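Local coordinates for uncharacterized protein conserved in bacteria (Streptococcus suis, PDB 4FZQ), which probably helps the streptococcal surface antigen HP0197 attach the pathogen to host cells, the portion described being its G5 domain, at residues A[21-26]-A[72-77]; A[44-49]-A[58-63]. The protein carries 1 engineered substitution. All blocks are in the same frame, centred on the assembly; numbering follows the deposited sequence.

Contact 1: A[21-26]-A[72-77]; sequences RYDASL and ILVKGS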
# COMPACT_ATOMS: atom_id res chain seq x y z
N ARG A 21 -19.31 6.05 12.21
CA ARG A 21 -20.18 6.64 13.21
C ARG A 21 -21.51 5.87 13.23
O ARG A 21 -22.00 5.45 12.19
CB ARG A 21 -20.38 8.10 12.81
CG ARG A 21 -21.01 9.00 13.83
CD ARG A 21 -20.99 10.44 13.32
NE ARG A 21 -19.64 11.00 13.27
CZ ARG A 21 -19.38 12.28 13.04
NH1 ARG A 21 -20.38 13.13 12.84
NH2 ARG A 21 -18.13 12.72 13.02
N TYR A 22 -22.07 5.66 14.42
CA TYR A 22 -23.34 4.94 14.54
C TYR A 22 -24.52 5.89 14.60
O TYR A 22 -24.46 6.92 15.25
CB TYR A 22 -23.36 4.06 15.80
CG TYR A 22 -24.72 3.42 16.11
CD1 TYR A 22 -25.39 2.66 15.15
CD2 TYR A 22 -25.31 3.56 17.36
CE1 TYR A 22 -26.61 2.04 15.43
CE2 TYR A 22 -26.53 2.94 17.66
CZ TYR A 22 -27.18 2.18 16.69
OH TYR A 22 -28.37 1.54 16.99
N ASP A 23 -25.60 5.52 13.92
CA ASP A 23 -26.82 6.32 13.91
C ASP A 23 -27.96 5.33 14.15
O ASP A 23 -28.21 4.46 13.31
CB ASP A 23 -27.00 7.03 12.56
CG ASP A 23 -28.26 7.88 12.50
OD1 ASP A 23 -28.45 8.58 11.47
OD2 ASP A 23 -29.06 7.86 13.46
N ALA A 24 -28.63 5.45 15.29
CA ALA A 24 -29.73 4.55 15.63
C ALA A 24 -30.92 4.66 14.67
O ALA A 24 -31.74 3.75 14.57
CB ALA A 24 -30.18 4.80 17.06
N SER A 25 -31.00 5.77 13.95
CA SER A 25 -32.08 6.01 13.00
C SER A 25 -32.04 5.06 11.80
O SER A 25 -33.07 4.62 11.31
CB SER A 25 -32.01 7.45 12.50
OG SER A 25 -31.83 8.34 13.58
N LEU A 26 -30.84 4.77 11.32
CA LEU A 26 -30.68 3.90 10.17
C LEU A 26 -31.02 2.44 10.47
O LEU A 26 -30.89 1.98 11.60
CB LEU A 26 -29.23 3.95 9.66
CG LEU A 26 -28.61 5.29 9.32
CD1 LEU A 26 -27.13 5.08 9.03
CD2 LEU A 26 -29.31 5.91 8.12
N ILE A 72 -16.54 10.44 6.58
CA ILE A 72 -17.39 9.91 7.64
C ILE A 72 -18.40 8.91 7.11
O ILE A 72 -19.23 9.23 6.25
CB ILE A 72 -18.16 11.04 8.39
CG1 ILE A 72 -17.22 11.85 9.27
CG2 ILE A 72 -19.21 10.43 9.29
CD1 ILE A 72 -15.74 11.44 9.38
N LEU A 73 -18.33 7.68 7.63
CA LEU A 73 -19.27 6.65 7.23
C LEU A 73 -20.26 6.47 8.38
O LEU A 73 -19.86 6.25 9.52
CB LEU A 73 -18.54 5.33 6.96
CG LEU A 73 -19.43 4.28 6.26
CD1 LEU A 73 -19.63 4.71 4.82
CD2 LEU A 73 -18.81 2.90 6.32
N VAL A 74 -21.55 6.60 8.07
CA VAL A 74 -22.59 6.47 9.08
C VAL A 74 -23.37 5.18 8.84
O VAL A 74 -23.88 4.95 7.74
CB VAL A 74 -23.57 7.68 9.03
CG1 VAL A 74 -24.51 7.63 10.22
CG2 VAL A 74 -22.78 8.99 9.06
N LYS A 75 -23.46 4.33 9.86
CA LYS A 75 -24.18 3.07 9.73
C LYS A 75 -25.15 2.80 10.87
O LYS A 75 -25.13 3.48 11.91
CB LYS A 75 -23.18 1.92 9.60
CG LYS A 75 -22.17 1.87 10.72
CD LYS A 75 -21.18 0.73 10.51
CE LYS A 75 -21.87 -0.62 10.54
NZ LYS A 75 -20.89 -1.73 10.43
N GLY A 76 -25.99 1.80 10.66
CA GLY A 76 -27.00 1.45 11.64
C GLY A 76 -26.62 0.37 12.62
O GLY A 76 -27.48 -0.36 13.11
N SER A 77 -25.33 0.26 12.91
CA SER A 77 -24.87 -0.74 13.88
C SER A 77 -23.67 -0.16 14.60
O SER A 77 -23.03 0.76 14.11
CB SER A 77 -24.46 -2.03 13.18
OG SER A 77 -25.38 -2.40 12.18
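Arg21 and Tyr22 run parallel to Val74 and Lys75, joined by backbone hydrogen bonds from Arg21 N to Leu73 O (2.8 Å), Lys75 N to Arg21 O (3.0 Å) and Asp23 N to Lys75 O (2.9 Å). Lys75 thus both donates and accepts, the usual parallel pattern. On the face carrying Arg21 and Val74, the arginine rises with CG anti to the backbone N (chi1 -168°) and bends at chi3, so that its guanidinium is laid with one face over Ile72, whose CG2 is 4.0 Å from NE. The aliphatic branch thereby packs against the flat group, while Glu19 forms a salt bridge with NH2. Farther along, buried Val74 turns CG1 against Asp23 CB (3.5 Å) and Leu26 CD1 (3.8 Å). Leu26, though poorly ordered in the model, can return to the strand because a type I turn from Asp23 to Leu26 reverses the chain. Asp23 suits the first turn position: OD2 accepts from both Ser25 N, as an Asx turn, and Ser25 OG. Across the sheet, Tyr22 extends toward the strand end, its ring edge meeting Gly76 C in plane at 3.3 Å from CE1; Gly76 has no side chain to crowd Leu26 O, and Leu26 CB lies 3.9 Å from Gly76 CA. Lys75, on the same face as Tyr22, sends NZ to a salt bridge with Glu79. Strand 71-75 is the middle one of its three-stranded mixed sheet, flanked by 18-22 and by the antiparallel 31-35, whose Tyr32 packs on Asp23, Leu26 and Val74.

Contact 2: A[44-49]-A[58-63]; sequences SVYQDV and TNLLSE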
# COMPACT_ATOMS: atom_id res chain seq x y z
N SER A 44 7.49 18.12 2.08
CA SER A 44 8.91 18.17 2.39
C SER A 44 9.58 19.17 1.47
O SER A 44 9.30 19.21 0.26
CB SER A 44 9.55 16.79 2.20
OG SER A 44 8.95 15.82 3.01
N VAL A 45 10.44 20.00 2.04
CA VAL A 45 11.19 20.96 1.25
C VAL A 45 12.62 20.44 1.22
O VAL A 45 13.21 20.17 2.27
CB VAL A 45 11.19 22.36 1.89
CG1 VAL A 45 12.12 23.28 1.10
CG2 VAL A 45 9.79 22.93 1.90
N TYR A 46 13.15 20.26 0.02
CA TYR A 46 14.51 19.75 -0.14
C TYR A 46 15.40 20.79 -0.76
O TYR A 46 14.92 21.79 -1.32
CB TYR A 46 14.54 18.53 -1.06
CG TYR A 46 13.83 17.31 -0.54
CD1 TYR A 46 12.48 17.10 -0.80
CD2 TYR A 46 14.51 16.37 0.22
CE1 TYR A 46 11.82 15.96 -0.32
CE2 TYR A 46 13.88 15.24 0.71
CZ TYR A 46 12.53 15.04 0.43
OH TYR A 46 11.90 13.91 0.90
N GLN A 47 16.70 20.56 -0.66
CA GLN A 47 17.66 21.45 -1.29
C GLN A 47 18.65 20.59 -2.06
O GLN A 47 19.28 19.69 -1.50
CB GLN A 47 18.42 22.30 -0.29
CG GLN A 47 19.13 23.41 -1.00
CD GLN A 47 19.93 24.29 -0.09
OE1 GLN A 47 20.18 25.45 -0.40
NE2 GLN A 47 20.35 23.74 1.05
N ASP A 48 18.78 20.86 -3.35
CA ASP A 48 19.68 20.10 -4.19
C ASP A 48 20.92 20.89 -4.53
O ASP A 48 20.88 22.12 -4.60
CB ASP A 48 18.98 19.73 -5.50
CG ASP A 48 17.80 18.79 -5.29
OD1 ASP A 48 16.87 18.83 -6.12
OD2 ASP A 48 17.81 18.01 -4.32
N VAL A 49 22.03 20.19 -4.72
CA VAL A 49 23.27 20.84 -5.12
C VAL A 49 23.44 20.44 -6.58
O VAL A 49 23.37 19.26 -6.91
CB VAL A 49 24.51 20.34 -4.35
CG1 VAL A 49 25.72 21.18 -4.73
CG2 VAL A 49 24.28 20.41 -2.89
N THR A 58 21.33 16.01 -2.06
CA THR A 58 20.20 16.77 -1.59
C THR A 58 19.96 16.62 -0.10
O THR A 58 20.16 15.55 0.48
CB THR A 58 18.89 16.40 -2.37
OG1 THR A 58 17.91 15.90 -1.46
CG2 THR A 58 19.17 15.36 -3.44
N ASN A 59 19.56 17.73 0.52
CA ASN A 59 19.27 17.74 1.94
C ASN A 59 17.79 18.04 2.15
O ASN A 59 17.15 18.74 1.35
CB ASN A 59 20.07 18.83 2.68
CG ASN A 59 21.56 18.56 2.69
OD1 ASN A 59 22.01 17.42 2.74
ND2 ASN A 59 22.34 19.63 2.69
N LEU A 60 17.25 17.51 3.24
CA LEU A 60 15.87 17.73 3.61
C LEU A 60 15.89 18.97 4.51
O LEU A 60 16.55 18.97 5.55
CB LEU A 60 15.33 16.52 4.39
CG LEU A 60 13.94 16.69 5.00
CD1 LEU A 60 12.90 16.80 3.88
CD2 LEU A 60 13.62 15.50 5.90
N LEU A 61 15.20 20.02 4.11
CA LEU A 61 15.17 21.24 4.88
C LEU A 61 14.07 21.27 5.94
O LEU A 61 14.28 21.75 7.05
CB LEU A 61 15.01 22.43 3.94
CG LEU A 61 16.25 23.28 3.62
CD1 LEU A 61 17.50 22.42 3.55
CD2 LEU A 61 15.99 24.01 2.31
N SER A 62 12.89 20.76 5.59
CA SER A 62 11.76 20.73 6.51
C SER A 62 10.70 19.75 6.08
O SER A 62 10.60 19.37 4.91
CB SER A 62 11.14 22.12 6.64
OG SER A 62 10.70 22.59 5.38
N GLU A 63 9.87 19.35 7.04
CA GLU A 63 8.82 18.39 6.80
C GLU A 63 7.59 18.85 7.59
O GLU A 63 7.60 18.90 8.83
CB GLU A 63 9.31 17.03 7.26
CG GLU A 63 8.55 15.83 6.77
CD GLU A 63 9.21 14.54 7.21
OE1 GLU A 63 10.30 14.23 6.70
OE2 GLU A 63 8.65 13.85 8.09
O HOH W 1 9.84 13.96 4.33
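Val45 O accepts from two successive residues of the opposite strand, Leu61 N at 2.7 Å and, more weakly, Ser62 N at 3.4 Å, which marks a classic beta bulge in the antiparallel hairpin of strands 41-50 and 55-66. The extra residue is Leu61, whose backbone leaves the extended form (psi -40°) and shifts the register by one. Val45 N donates to Ser62 O within the bulge itself; beyond it, Gln47 and Asn59 form a hydrogen-bonded pair, each N bonding to the other's O. The side chains pack most closely in the middle of the contact, on both faces. Leu60 CD1 lies over one face of the Tyr46 ring, 4.0 Å from the centroid and offset toward the rim, a CH-pi contact; a chi1 of 173° turns CG away from the backbone N and places it there. A branched aliphatic chain suits this place, because the same methyl also reaches buried Ser44, whose small side chain leaves room for it. On the opposite face Leu61, brought toward strand 44-49 by the bulge, crosses the aliphatic part of Gln47, with CD2 3.9 Å from CB, and comes to 4.1 Å from Val45 CG1. The solvent side is the end at Thr58 and Asn59, both exposed; the Asn59 side chain barely approaches its partner Gln47, as befits a polar residue. Near that end Asp48 OD1 makes salt bridges with Arg8 and Lys6 of strand 4-13. Ser62 and Glu63 also pair with a strand of the second subunit, continuing the sheet across the interface. On the Val45 side, the compact hydroxymethyl of Ser62 sets OG 3.5 Å from Val45 CB.

In the fold
Both contacts lie at the surface of one elongated G5 domain, on opposite sides of its centre; their own centres are 44 Å apart and their nearest atoms about 25 Å, so they do not touch. They hold different sheets: contact 1 joins distant parts of the chain in parallel within the mixed sheet, whereas contact 2 closes a local hairpin in the antiparallel sheet and is nested inside the loop that contact 1 closes. Strands 55-66 and 71-75, consecutive in sequence, link the two. Contact 1 ends in a turn braced by an Asx-type bond to a carboxylate, while contact 2 relies on a bulge and a leucine-tyrosine contact beside a subunit interface.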